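Local coordinates for protein 3-hydroxy-3-methylglutaryl-CoA lyase (Acinetobacter baumannii, PDB 6NDS) that is a lyase of the HMGL-like family with a TIM-barrel fold that binds a zinc ion and coenzyme A, at residues S13-V18 and P273-L278; Q28-W33 and A290-D295; N105-V110 and G142-N147; S114-L119 and C156-K161; H215-R220 and S255-T260. All coordinates share one frame; numbering follows the deposited sequence. Where two conformers were deposited one is given.

Contact 1 of 5, residues S13-V18 and P273-L278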
# COMPACT_ATOMS: atom_id res chain seq x y z
N SER A 13 -11.71 -16.83 -16.90
CA SER A 13 -11.10 -17.03 -15.59
C SER A 13 -10.35 -15.81 -15.07
O SER A 13 -9.99 -15.81 -13.89
CB SER A 13 -10.13 -18.22 -15.64
OG SER A 13 -9.09 -17.99 -16.58
N ASP A 14 -10.12 -14.79 -15.89
CA ASP A 14 -9.29 -13.65 -15.49
C ASP A 14 -9.97 -12.70 -14.51
O ASP A 14 -9.27 -11.96 -13.81
CB ASP A 14 -8.88 -12.81 -16.71
CG ASP A 14 -7.99 -13.55 -17.68
OD1 ASP A 14 -7.38 -14.57 -17.32
OD2 ASP A 14 -7.91 -13.07 -18.84
N LEU A 15 -11.31 -12.67 -14.47
CA LEU A 15 -12.04 -11.65 -13.72
C LEU A 15 -11.68 -11.68 -12.24
O LEU A 15 -11.75 -12.73 -11.60
CB LEU A 15 -13.54 -11.88 -13.89
CG LEU A 15 -14.41 -11.00 -12.98
CD1 LEU A 15 -14.46 -9.60 -13.53
CD2 LEU A 15 -15.82 -11.55 -12.84
N LEU A 16 -11.30 -10.53 -11.70
CA LEU A 16 -11.17 -10.40 -10.25
C LEU A 16 -12.51 -9.91 -9.71
O LEU A 16 -13.01 -8.85 -10.11
CB LEU A 16 -10.02 -9.46 -9.86
CG LEU A 16 -9.67 -9.40 -8.35
CD1 LEU A 16 -8.18 -9.08 -8.18
CD2 LEU A 16 -10.52 -8.39 -7.62
N VAL A 17 -13.07 -10.68 -8.78
CA VAL A 17 -14.43 -10.47 -8.27
C VAL A 17 -14.32 -9.65 -7.00
O VAL A 17 -13.96 -10.17 -5.94
CB VAL A 17 -15.12 -11.81 -8.00
CG1 VAL A 17 -16.52 -11.58 -7.47
CG2 VAL A 17 -15.15 -12.67 -9.28
N VAL A 18 -14.66 -8.36 -7.09
CA VAL A 18 -14.55 -7.44 -5.96
C VAL A 18 -15.82 -7.51 -5.13
O VAL A 18 -16.93 -7.36 -5.66
CB VAL A 18 -14.30 -6.00 -6.46
CG1 VAL A 18 -14.22 -5.04 -5.27
CG2 VAL A 18 -13.03 -5.94 -7.30
N PRO A 273 -9.62 -7.69 -15.37
CA PRO A 273 -11.03 -7.26 -15.45
C PRO A 273 -11.69 -7.23 -14.08
O PRO A 273 -11.38 -8.04 -13.20
CB PRO A 273 -11.67 -8.33 -16.35
CG PRO A 273 -10.54 -8.91 -17.13
CD PRO A 273 -9.38 -8.91 -16.17
N THR A 274 -12.56 -6.24 -13.88
CA THR A 274 -13.56 -6.22 -12.80
C THR A 274 -14.88 -5.79 -13.41
O THR A 274 -14.94 -5.37 -14.57
CB THR A 274 -13.20 -5.25 -11.65
OG1 THR A 274 -13.56 -3.90 -12.03
CG2 THR A 274 -11.71 -5.33 -11.24
N THR A 275 -15.97 -5.88 -12.63
CA THR A 275 -17.24 -5.32 -13.10
C THR A 275 -17.61 -4.04 -12.36
O THR A 275 -18.78 -3.66 -12.34
CB THR A 275 -18.39 -6.33 -12.98
OG1 THR A 275 -18.59 -6.67 -11.60
CG2 THR A 275 -18.09 -7.60 -13.77
N ILE A 276 -16.63 -3.35 -11.78
CA ILE A 276 -16.87 -2.19 -10.92
C ILE A 276 -16.66 -0.92 -11.73
O ILE A 276 -15.69 -0.82 -12.49
CB ILE A 276 -15.97 -2.21 -9.68
CG1 ILE A 276 -15.97 -3.58 -8.98
CG2 ILE A 276 -16.38 -1.10 -8.69
CD1 ILE A 276 -17.37 -4.11 -8.63
N ASP A 277 -17.55 0.06 -11.56
CA ASP A 277 -17.42 1.37 -12.21
C ASP A 277 -16.50 2.25 -11.35
O ASP A 277 -16.94 2.86 -10.36
CB ASP A 277 -18.81 1.98 -12.41
CG ASP A 277 -18.79 3.37 -13.05
OD1 ASP A 277 -17.73 4.02 -13.15
OD2 ASP A 277 -19.89 3.83 -13.43
N LEU A 278 -15.23 2.36 -11.74
CA LEU A 278 -14.24 3.00 -10.87
C LEU A 278 -14.53 4.49 -10.69
O LEU A 278 -14.45 5.01 -9.57
CB LEU A 278 -12.84 2.80 -11.45
CG LEU A 278 -11.70 3.50 -10.69
CD1 LEU A 278 -11.64 3.04 -9.22
CD2 LEU A 278 -10.36 3.25 -11.40
O HOH W 1 -15.33 -7.38 -10.01
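L15 and L16 lead into 17-20, the first strand of the TIM barrel, and run beside P273 and T274 in the linker between helices 260-270 and 278-285. The two segments head nearly the same way, 20° apart. A single direct backbone bond joins them, from L16 N to P273 O at 2.9 Å. Farther along, a water takes over the pairing: it donates to L16 O and accepts from both V18 N and T275 N.

The van der Waals contacts begin with D14 CB against CD of P273. L15 has CG anti to its backbone N (chi1 171°), which lays CD1 across the linker backbone, 3.5 Å from P273 O and 3.6 Å from T274 CA; its apolar partner is P273 CB at 4.2 Å. V18 and I276 cross obliquely, with V18 CB 3.9 Å from I276 CG1, and F51 packs against both. L16 turns to the barrel wall, where it meets C267 of helix 260-270 and F238 of strand 237-240.

Two threonines make polar bonds in the linker. T275 OG1 is bonded to G50 O, and T274 closes an ST turn in which its OG1 accepts from I276 N at 3.1 Å, almost straight at 168°.

Contact 2 of 5, residues Q28-W33 and A290-D295; sequences QIEPTW and ALLGHD
T32 and L292 are the closest backbone pair, their CA atoms 7.0 Å apart; helix 288-292 stops here, and G293, with a positive phi that suits glycine, swings the chain round to bring H294 opposite E30. Those two side chains come from opposite directions and carry the contact. The E30 chain bends at chi2 (-59°) and presents OE2 to the imidazole edge. H294 NE2 donates to OE2 at 2.6 Å, with an N-H...O angle of 163°. The acceptor uses its syn lone pair and lies in the ring plane, and carboxylate and imidazole are nearly coplanar, 24° apart.

At the other ring nitrogen, H294 ND1 donates to D295 O at 2.8 Å, meeting that carbonyl from above its plane. Bonds at both nitrogens hold the rotation of the ring, and with both donating the imidazole is probably doubly protonated and positively charged. L292 supplies an apolar flank, its CD1 3.9 Å from E30 OE2. L245 also packs on E30, whose backbone O accepts from N67 ND2.

The pair is a His-carboxylate hydrogen bond, here a structural tie between the loop after helix 22-28, whose Q28 touches coenzyme A, and the chain leaving helix 288-292.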
# COMPACT_ATOMS: atom_id res chain seq x y z
N GLN A 28 -18.50 -1.18 11.64
CA GLN A 28 -18.56 -1.76 12.98
C GLN A 28 -17.61 -1.06 13.95
O GLN A 28 -17.90 -1.00 15.15
CB GLN A 28 -18.28 -3.26 12.93
CG GLN A 28 -16.88 -3.59 12.51
CD GLN A 28 -16.65 -5.08 12.33
OE1 GLN A 28 -17.60 -5.87 12.25
NE2 GLN A 28 -15.38 -5.46 12.26
N ILE A 29 -16.50 -0.52 13.45
CA ILE A 29 -15.47 0.10 14.28
C ILE A 29 -15.46 1.63 14.17
O ILE A 29 -14.70 2.28 14.91
CB ILE A 29 -14.08 -0.47 13.93
CG1 ILE A 29 -13.07 -0.19 15.03
CG2 ILE A 29 -13.61 0.08 12.58
CD1 ILE A 29 -11.73 -0.88 14.83
N GLU A 30 -16.26 2.21 13.28
CA GLU A 30 -16.34 3.66 13.17
C GLU A 30 -16.73 4.27 14.51
O GLU A 30 -17.64 3.76 15.17
CB GLU A 30 -17.36 4.08 12.12
CG GLU A 30 -16.81 4.26 10.74
CD GLU A 30 -15.72 5.31 10.69
OE1 GLU A 30 -14.62 4.98 10.22
OE2 GLU A 30 -15.96 6.45 11.14
N PRO A 31 -16.10 5.36 14.93
CA PRO A 31 -16.44 5.95 16.23
C PRO A 31 -17.87 6.43 16.32
O PRO A 31 -18.50 6.32 17.38
CB PRO A 31 -15.44 7.11 16.36
CG PRO A 31 -14.35 6.80 15.41
CD PRO A 31 -14.97 6.05 14.28
N THR A 32 -18.40 6.98 15.25
CA THR A 32 -19.72 7.61 15.29
C THR A 32 -20.76 6.71 14.65
O THR A 32 -20.50 5.99 13.68
CB THR A 32 -19.72 8.96 14.58
OG1 THR A 32 -19.23 8.80 13.24
CG2 THR A 32 -18.85 9.96 15.34
N TRP A 33 -21.96 6.78 15.21
CA TRP A 33 -23.11 6.07 14.69
C TRP A 33 -23.49 6.61 13.32
O TRP A 33 -23.54 7.83 13.11
CB TRP A 33 -24.26 6.25 15.68
CG TRP A 33 -25.59 5.78 15.24
CD1 TRP A 33 -26.65 6.56 14.84
CD2 TRP A 33 -26.03 4.43 15.18
NE1 TRP A 33 -27.72 5.76 14.53
CE2 TRP A 33 -27.37 4.45 14.72
CE3 TRP A 33 -25.43 3.20 15.46
CZ2 TRP A 33 -28.11 3.29 14.54
CZ3 TRP A 33 -26.17 2.04 15.28
CH2 TRP A 33 -27.50 2.10 14.83
N ALA A 290 -17.88 13.73 4.58
CA ALA A 290 -19.06 14.45 5.02
C ALA A 290 -19.98 13.56 5.85
O ALA A 290 -20.65 14.05 6.78
CB ALA A 290 -19.82 15.01 3.81
N LEU A 291 -20.02 12.27 5.54
CA LEU A 291 -20.90 11.35 6.27
C LEU A 291 -20.34 11.04 7.65
O LEU A 291 -21.07 11.04 8.64
CB LEU A 291 -21.09 10.07 5.47
CG LEU A 291 -21.93 8.96 6.12
CD1 LEU A 291 -23.37 9.42 6.33
CD2 LEU A 291 -21.87 7.71 5.27
N LEU A 292 -19.03 10.79 7.73
CA LEU A 292 -18.41 10.29 8.95
C LEU A 292 -17.71 11.37 9.76
O LEU A 292 -17.39 11.13 10.93
CB LEU A 292 -17.39 9.21 8.59
CG LEU A 292 -17.90 8.03 7.75
CD1 LEU A 292 -16.77 7.10 7.34
CD2 LEU A 292 -18.98 7.29 8.53
N GLY A 293 -17.45 12.53 9.17
CA GLY A 293 -16.81 13.60 9.90
C GLY A 293 -15.30 13.52 9.97
O GLY A 293 -14.69 14.26 10.77
N HIS A 294 -14.68 12.65 9.19
CA HIS A 294 -13.23 12.54 9.13
C HIS A 294 -12.85 11.97 7.77
O HIS A 294 -13.68 11.39 7.07
CB HIS A 294 -12.68 11.67 10.27
CG HIS A 294 -13.23 10.28 10.27
ND1 HIS A 294 -12.76 9.29 9.44
CD2 HIS A 294 -14.22 9.71 11.01
CE1 HIS A 294 -13.44 8.17 9.66
NE2 HIS A 294 -14.33 8.40 10.60
N ASP A 295 -11.58 12.15 7.40
CA ASP A 295 -11.09 11.55 6.16
C ASP A 295 -10.82 10.06 6.35
O ASP A 295 -10.72 9.57 7.48
CB ASP A 295 -9.82 12.25 5.68
CG ASP A 295 -10.08 13.68 5.23
OD1 ASP A 295 -9.29 14.57 5.60
OD2 ASP A 295 -11.07 13.90 4.50

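Contact 3 of 5, residues N105-V110 and G142-N147; sequences NELNLV and GKTQFN
L107 pairs with F146, and N108 with N147, across the neighbouring parallel strands 106-112 and 145-151 of the TIM barrel. The ladder is made by L107 N to Q145 O (2.9 Å), N147 N to L107 O (2.9 Å) and L109 N to N147 O (2.8 Å).

On one face L107 and F146 lie side by side, pointing the same way, with L107 CB 4.0 Å from F146 CD1. T144 crosses L107 at about a right angle, and L140 of helix 126-140 covers both L107 and F146.

The other face is polar. E106 is extended, and Q145 NE2 meets its OE2 on the anti side, 30° out of the carboxylate plane, at 2.9 Å; R53 forms a salt bridge to the same oxygen. One water links E106 OE1 to N147 OD1, another E106 OE2 to F146 O. N108 and N147 also point the same way, their amides 70° apart. T149 OG1 bonds N108 OD1 and T183 OG1 bonds N147 ND2, which reaches N108 OD1 at 3.1 Å from 57° above the carbonyl plane.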
# COMPACT_ATOMS: atom_id res chain seq x y z
N ASN A 105 -29.38 -12.92 1.88
CA ASN A 105 -29.24 -13.91 0.82
C ASN A 105 -28.21 -14.97 1.16
O ASN A 105 -28.27 -16.09 0.63
CB ASN A 105 -28.81 -13.27 -0.50
CG ASN A 105 -29.80 -12.23 -1.02
OD1 ASN A 105 -29.38 -11.21 -1.58
ND2 ASN A 105 -31.10 -12.49 -0.87
N GLU A 106 -27.25 -14.62 2.01
CA GLU A 106 -26.16 -15.51 2.36
C GLU A 106 -25.73 -15.22 3.79
O GLU A 106 -25.66 -14.06 4.20
CB GLU A 106 -24.98 -15.33 1.40
CG GLU A 106 -23.79 -16.25 1.62
CD GLU A 106 -22.83 -16.22 0.43
OE1 GLU A 106 -21.83 -15.46 0.47
OE2 GLU A 106 -23.08 -16.94 -0.56
N LEU A 107 -25.48 -16.28 4.54
CA LEU A 107 -25.03 -16.18 5.92
C LEU A 107 -23.54 -16.47 5.96
O LEU A 107 -23.11 -17.57 5.58
CB LEU A 107 -25.80 -17.16 6.81
CG LEU A 107 -27.15 -16.69 7.36
CD1 LEU A 107 -28.08 -16.15 6.30
CD2 LEU A 107 -27.81 -17.84 8.13
N ASN A 108 -22.76 -15.50 6.42
CA ASN A 108 -21.30 -15.61 6.55
C ASN A 108 -20.97 -15.98 7.99
O ASN A 108 -20.99 -15.13 8.89
CB ASN A 108 -20.62 -14.31 6.14
CG ASN A 108 -19.13 -14.38 6.28
OD1 ASN A 108 -18.55 -15.47 6.26
ND2 ASN A 108 -18.48 -13.22 6.41
N LEU A 109 -20.68 -17.26 8.21
CA LEU A 109 -20.30 -17.76 9.52
C LEU A 109 -18.84 -17.42 9.78
O LEU A 109 -18.00 -17.53 8.89
CB LEU A 109 -20.48 -19.28 9.60
CG LEU A 109 -21.69 -19.95 8.94
CD1 LEU A 109 -21.76 -21.42 9.33
CD2 LEU A 109 -22.97 -19.26 9.30
N VAL A 110 -18.52 -17.00 11.01
CA VAL A 110 -17.16 -16.55 11.32
C VAL A 110 -16.67 -17.18 12.62
O VAL A 110 -17.35 -17.13 13.64
CB VAL A 110 -17.08 -15.02 11.42
CG1 VAL A 110 -15.66 -14.58 11.79
CG2 VAL A 110 -17.51 -14.37 10.11
N GLY A 142 -30.75 -25.59 2.84
CA GLY A 142 -31.85 -25.57 1.90
C GLY A 142 -32.78 -24.39 2.05
O GLY A 142 -33.65 -24.21 1.19
N LYS A 143 -32.64 -23.59 3.10
CA LYS A 143 -33.40 -22.36 3.26
C LYS A 143 -32.57 -21.12 3.03
O LYS A 143 -33.13 -20.02 2.94
CB LYS A 143 -34.02 -22.30 4.67
N THR A 144 -31.25 -21.26 2.91
CA THR A 144 -30.35 -20.14 2.66
C THR A 144 -29.03 -20.73 2.17
O THR A 144 -28.91 -21.94 1.98
CB THR A 144 -30.16 -19.29 3.92
OG1 THR A 144 -29.46 -18.08 3.58
CG2 THR A 144 -29.38 -20.05 4.98
N GLN A 145 -28.04 -19.87 1.96
CA GLN A 145 -26.71 -20.34 1.57
C GLN A 145 -25.67 -19.76 2.52
O GLN A 145 -25.92 -18.78 3.23
CB GLN A 145 -26.38 -19.99 0.12
CG GLN A 145 -26.37 -18.52 -0.21
CD GLN A 145 -26.37 -18.31 -1.71
OE1 GLN A 145 -27.23 -18.83 -2.42
NE2 GLN A 145 -25.39 -17.56 -2.21
N PHE A 146 -24.51 -20.41 2.56
CA PHE A 146 -23.53 -20.22 3.62
C PHE A 146 -22.16 -19.92 3.05
O PHE A 146 -21.80 -20.37 1.96
CB PHE A 146 -23.40 -21.46 4.52
CG PHE A 146 -24.69 -21.88 5.18
CD1 PHE A 146 -25.26 -21.11 6.17
CD2 PHE A 146 -25.30 -23.07 4.82
CE1 PHE A 146 -26.44 -21.50 6.79
CE2 PHE A 146 -26.48 -23.47 5.44
CZ PHE A 146 -27.05 -22.68 6.42
N ASN A 147 -21.41 -19.12 3.81
CA ASN A 147 -19.98 -18.90 3.63
C ASN A 147 -19.31 -19.18 4.97
O ASN A 147 -19.86 -18.83 6.01
CB ASN A 147 -19.71 -17.46 3.19
CG ASN A 147 -18.27 -17.24 2.77
OD1 ASN A 147 -17.90 -17.53 1.62
ND2 ASN A 147 -17.44 -16.71 3.68
O HOH W 2 -19.64 -17.03 -0.50
O HOH W 3 -22.76 -19.63 -0.62

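Contact 4 of 5, residues S114-L119 and C156-K161; sequences SQTHNL and CPFEGK
T116, in the first turn of helix 115-122, is gripped by E159 from the loop that follows strand 145-151. From CB, the E159 chain leaves with CG anti to the carbonyl carbon (chi1 -64°) and runs extended toward the helix. CG passes 3.5 Å from T116 OG1, and CD comes 3.3 Å from S114 OG. At the tip, OE2 accepts twice: from T116 OG1 at 2.7 Å on its anti lone pair, and from T116 N at 3.0 Å from above the carboxylate plane. OE1 takes a water that in turn accepts from Q115 N.

At the helix start, S114 is the N-cap, its OG accepting from H117 N at 3.0 Å. C156 SG accepts from both F158 N and E159 N, which shapes the turn carrying the glutamate. F158 CB packs on T116 CG2 at 3.6 Å, while F158 also meets P311 of the second subunit.

The E159 carboxylate sits at the helix N terminus, bonded to one first-turn N-H directly and another through water; the helix dipole would probably stabilise its negative charge.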
# COMPACT_ATOMS: atom_id res chain seq x y z
N SER A 114 -7.31 -18.54 15.84
CA SER A 114 -6.71 -18.33 17.15
C SER A 114 -7.76 -18.56 18.22
O SER A 114 -8.80 -17.88 18.22
CB SER A 114 -6.17 -16.91 17.24
OG SER A 114 -6.01 -16.52 18.60
N GLN A 115 -7.50 -19.51 19.13
CA GLN A 115 -8.42 -19.71 20.24
C GLN A 115 -8.57 -18.43 21.07
O GLN A 115 -9.68 -18.09 21.50
CB GLN A 115 -7.95 -20.85 21.13
CG GLN A 115 -8.98 -21.27 22.17
CD GLN A 115 -10.04 -22.19 21.59
OE1 GLN A 115 -10.90 -21.76 20.83
NE2 GLN A 115 -9.97 -23.46 21.95
N THR A 116 -7.46 -17.72 21.30
CA THR A 116 -7.53 -16.51 22.11
C THR A 116 -8.40 -15.45 21.44
O THR A 116 -9.23 -14.81 22.09
CB THR A 116 -6.13 -15.94 22.35
OG1 THR A 116 -5.32 -16.91 23.02
CG2 THR A 116 -6.22 -14.68 23.20
N HIS A 117 -8.22 -15.26 20.13
CA HIS A 117 -9.03 -14.28 19.43
C HIS A 117 -10.50 -14.71 19.36
O HIS A 117 -11.39 -13.87 19.45
CB HIS A 117 -8.47 -14.03 18.03
CG HIS A 117 -9.11 -12.89 17.31
ND1 HIS A 117 -10.15 -13.07 16.42
CD2 HIS A 117 -8.87 -11.56 17.35
CE1 HIS A 117 -10.52 -11.89 15.95
NE2 HIS A 117 -9.76 -10.96 16.49
N ASN A 118 -10.76 -16.00 19.17
CA ASN A 118 -12.15 -16.44 19.15
C ASN A 118 -12.83 -16.19 20.48
O ASN A 118 -14.00 -15.78 20.53
CB ASN A 118 -12.25 -17.93 18.77
CG ASN A 118 -13.55 -18.25 18.05
OD1 ASN A 118 -13.79 -17.78 16.93
ND2 ASN A 118 -14.40 -19.04 18.69
N LEU A 119 -12.13 -16.44 21.59
CA LEU A 119 -12.69 -16.14 22.90
C LEU A 119 -12.89 -14.64 23.09
O LEU A 119 -13.91 -14.20 23.63
CB LEU A 119 -11.80 -16.71 24.00
CG LEU A 119 -11.82 -18.23 24.16
CD1 LEU A 119 -10.62 -18.70 24.98
CD2 LEU A 119 -13.13 -18.68 24.80
N CYS A 156 -2.20 -13.80 14.53
CA CYS A 156 -3.11 -13.30 15.55
C CYS A 156 -2.44 -12.19 16.36
O CYS A 156 -1.27 -12.32 16.73
CB CYS A 156 -3.53 -14.44 16.48
SG CYS A 156 -4.45 -13.93 17.95
N PRO A 157 -3.16 -11.10 16.64
CA PRO A 157 -2.56 -10.02 17.45
C PRO A 157 -2.28 -10.43 18.90
O PRO A 157 -1.52 -9.73 19.59
CB PRO A 157 -3.62 -8.91 17.39
CG PRO A 157 -4.92 -9.65 17.17
CD PRO A 157 -4.56 -10.81 16.27
N PHE A 158 -2.88 -11.52 19.38
CA PHE A 158 -2.62 -12.02 20.73
C PHE A 158 -1.58 -13.14 20.74
O PHE A 158 -0.65 -13.11 21.54
CB PHE A 158 -3.91 -12.55 21.37
CG PHE A 158 -5.00 -11.53 21.50
CD1 PHE A 158 -4.87 -10.48 22.39
CD2 PHE A 158 -6.16 -11.66 20.76
CE1 PHE A 158 -5.89 -9.54 22.52
CE2 PHE A 158 -7.19 -10.72 20.88
CZ PHE A 158 -7.05 -9.67 21.77
N GLU A 159 -1.76 -14.14 19.87
CA GLU A 159 -0.95 -15.35 19.91
C GLU A 159 0.27 -15.28 19.00
O GLU A 159 1.23 -16.02 19.21
CB GLU A 159 -1.81 -16.56 19.52
CG GLU A 159 -2.95 -16.84 20.50
CD GLU A 159 -3.69 -18.15 20.23
OE1 GLU A 159 -3.35 -18.84 19.24
OE2 GLU A 159 -4.61 -18.50 21.00
N GLY A 160 0.26 -14.40 18.01
CA GLY A 160 1.36 -14.31 17.06
C GLY A 160 1.16 -15.29 15.90
O GLY A 160 0.15 -15.20 15.19
N LYS A 161 2.12 -16.20 15.71
CA LYS A 161 2.04 -17.14 14.60
C LYS A 161 0.86 -18.09 14.79
O LYS A 161 0.55 -18.51 15.91
CB LYS A 161 3.33 -17.95 14.49
CG LYS A 161 4.58 -17.13 14.20
CD LYS A 161 4.71 -16.79 12.73
CE LYS A 161 6.17 -16.54 12.37
NZ LYS A 161 6.33 -15.95 11.01
O HOH W 4 -5.12 -21.00 18.96

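Contact 5 of 5, residues H215-R220 and S255-T260. With ZN (zinc ion), chain H.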
# COMPACT_ATOMS: atom_id res chain seq x y z
N HIS A 215 -9.71 -12.00 2.36
CA HIS A 215 -10.15 -10.79 3.07
C HIS A 215 -8.94 -10.19 3.78
O HIS A 215 -8.60 -10.59 4.89
CB HIS A 215 -11.27 -11.21 4.02
CG HIS A 215 -11.80 -10.12 4.90
ND1 HIS A 215 -13.09 -9.64 4.78
CD2 HIS A 215 -11.26 -9.49 5.98
CE1 HIS A 215 -13.31 -8.73 5.72
NE2 HIS A 215 -12.21 -8.61 6.45
N PHE A 216 -8.26 -9.24 3.13
CA PHE A 216 -7.04 -8.65 3.68
C PHE A 216 -7.30 -7.30 4.33
O PHE A 216 -8.04 -6.46 3.80
CB PHE A 216 -5.97 -8.49 2.58
CG PHE A 216 -5.45 -9.78 2.03
CD1 PHE A 216 -4.68 -10.63 2.82
CD2 PHE A 216 -5.66 -10.12 0.70
CE1 PHE A 216 -4.18 -11.83 2.29
CE2 PHE A 216 -5.14 -11.30 0.17
CZ PHE A 216 -4.40 -12.16 0.97
N HIS A 217 -6.69 -7.07 5.48
CA HIS A 217 -6.60 -5.73 6.03
C HIS A 217 -5.21 -5.16 5.72
O HIS A 217 -4.26 -5.90 5.43
CB HIS A 217 -6.90 -5.74 7.54
CG HIS A 217 -8.35 -5.96 7.86
ND1 HIS A 217 -9.19 -4.94 8.26
CD2 HIS A 217 -9.11 -7.09 7.86
CE1 HIS A 217 -10.40 -5.42 8.48
NE2 HIS A 217 -10.39 -6.72 8.23
N ASN A 218 -5.11 -3.83 5.71
CA ASN A 218 -3.91 -3.14 5.23
C ASN A 218 -3.04 -2.60 6.37
O ASN A 218 -2.28 -1.62 6.18
CB ASN A 218 -4.30 -2.00 4.29
CG ASN A 218 -3.12 -1.48 3.48
OD1 ASN A 218 -2.29 -2.25 3.00
ND2 ASN A 218 -3.03 -0.16 3.35
N THR A 219 -3.08 -3.26 7.53
CA THR A 219 -2.49 -2.72 8.75
C THR A 219 -1.00 -2.43 8.61
O THR A 219 -0.50 -1.48 9.21
CB THR A 219 -2.74 -3.70 9.89
OG1 THR A 219 -4.11 -4.10 9.85
CG2 THR A 219 -2.41 -3.09 11.25
N ARG A 220 -0.28 -3.25 7.84
CA ARG A 220 1.14 -3.02 7.64
C ARG A 220 1.47 -2.70 6.19
O ARG A 220 2.62 -2.81 5.76
CB ARG A 220 1.94 -4.21 8.17
CG ARG A 220 1.91 -4.15 9.72
CD ARG A 220 2.22 -5.42 10.42
NE ARG A 220 1.99 -5.27 11.86
CZ ARG A 220 0.92 -5.71 12.51
NH1 ARG A 220 -0.04 -6.35 11.87
NH2 ARG A 220 0.83 -5.52 13.82
N SER A 255 -7.18 -2.26 11.82
CA SER A 255 -7.30 -1.07 10.99
C SER A 255 -8.02 -1.46 9.70
O SER A 255 -8.59 -2.55 9.59
CB SER A 255 -5.93 -0.43 10.76
OG SER A 255 -5.16 -1.21 9.85
N GLY A 256 -7.96 -0.58 8.71
CA GLY A 256 -8.89 -0.66 7.60
C GLY A 256 -8.69 -1.88 6.73
O GLY A 256 -7.59 -2.42 6.58
N ASN A 257 -9.79 -2.31 6.14
CA ASN A 257 -9.74 -3.23 5.02
C ASN A 257 -8.95 -2.60 3.88
O ASN A 257 -8.75 -1.37 3.83
CB ASN A 257 -11.15 -3.52 4.50
CG ASN A 257 -12.00 -4.22 5.53
OD1 ASN A 257 -12.55 -3.60 6.44
ND2 ASN A 257 -12.12 -5.54 5.37
N ILE A 258 -8.54 -3.43 2.92
CA ILE A 258 -8.04 -2.83 1.69
C ILE A 258 -9.13 -1.95 1.08
O ILE A 258 -10.33 -2.25 1.16
CB ILE A 258 -7.55 -3.89 0.69
CG1 ILE A 258 -8.63 -4.90 0.37
CG2 ILE A 258 -6.28 -4.57 1.22
CD1 ILE A 258 -8.30 -5.73 -0.88
N CYS A 259 -8.70 -0.84 0.50
CA CYS A 259 -9.60 0.15 -0.05
C CYS A 259 -10.15 -0.30 -1.40
O CYS A 259 -9.39 -0.57 -2.33
CB CYS A 259 -8.84 1.46 -0.19
SG CYS A 259 -9.73 2.75 -1.04
N THR A 260 -11.48 -0.33 -1.53
CA THR A 260 -12.10 -0.85 -2.75
C THR A 260 -11.63 -0.08 -3.98
O THR A 260 -11.27 -0.68 -5.00
CB THR A 260 -13.62 -0.80 -2.65
OG1 THR A 260 -14.02 -1.43 -1.43
CG2 THR A 260 -14.26 -1.57 -3.81
ZN ZN H . -12.26 -7.85 8.49
O HOH W 5 -10.64 -6.60 3.02
O HOH W 6 -6.74 -4.46 10.90
O HOH W 7 -12.45 -6.98 10.52
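H215 on strand 212-216 and H217 two residues on hold the zinc ion of this TIM barrel, and N257 from the loop before helix 260-270 packs against both. Zinc is bound by H215 NE2 and H217 NE2, each at 2.2 Å, together with a water and three further atoms, among them D25 OD2.

The tight part lies around this site. I258 N donates to F216 O and N218 N to G256 O (3.0 Å), so the backbones bracket a single bridge between H217 and N257. H217 has CG anti to its carbonyl carbon (chi1 -72°); this turns ND1 to S255 O, a bond of 2.8 Å that comes 21° out of the ring plane, and S255, a second-shell partner, thereby helps fix the ring's rotation. D239 does the same for H215 ND1. A water donates to F216 O and accepts from N257 ND2, sitting over one face of the H215 ring.

Looser is the side at N218 and T219, which holds water and faces the second subunit, whose A303 packs on T219 and Q299 on N218. There T219 OG1 and S255 OG share a hydrogen bond of 3.1 Å, and a water bonds T219 OG1 too. F216 CB touches I258 CG2 only lightly, at 4.2 Å.

N257 ND2 bonds D25 OD2 while lying over one face of the H217 ring, 3.5 Å from H217 NE2.

How the contacts relate
From the N terminus, contact 1 opens just before the first barrel strand and closes after helix 260-270, enclosing nearly the whole barrel; contacts 3, 4 and 5 are nested inside it. Contact 2 opens after helix 22-28, crosses contact 1 and closes near the C-terminal end, also enclosing those three. Contact 3 joins strands 106-112 and 145-151. Contact 4 opens soon after the first segment of contact 3 and crosses it, tying helix 115-122 to the loop following strand 145-151. Contact 5 comes later in series, linking strand 212-216 to the loop before helix 260-270. It touches contact 1 through V18 CG1 and T260 CG2 (3.8 Å), and, like contact 4, meets the second subunit.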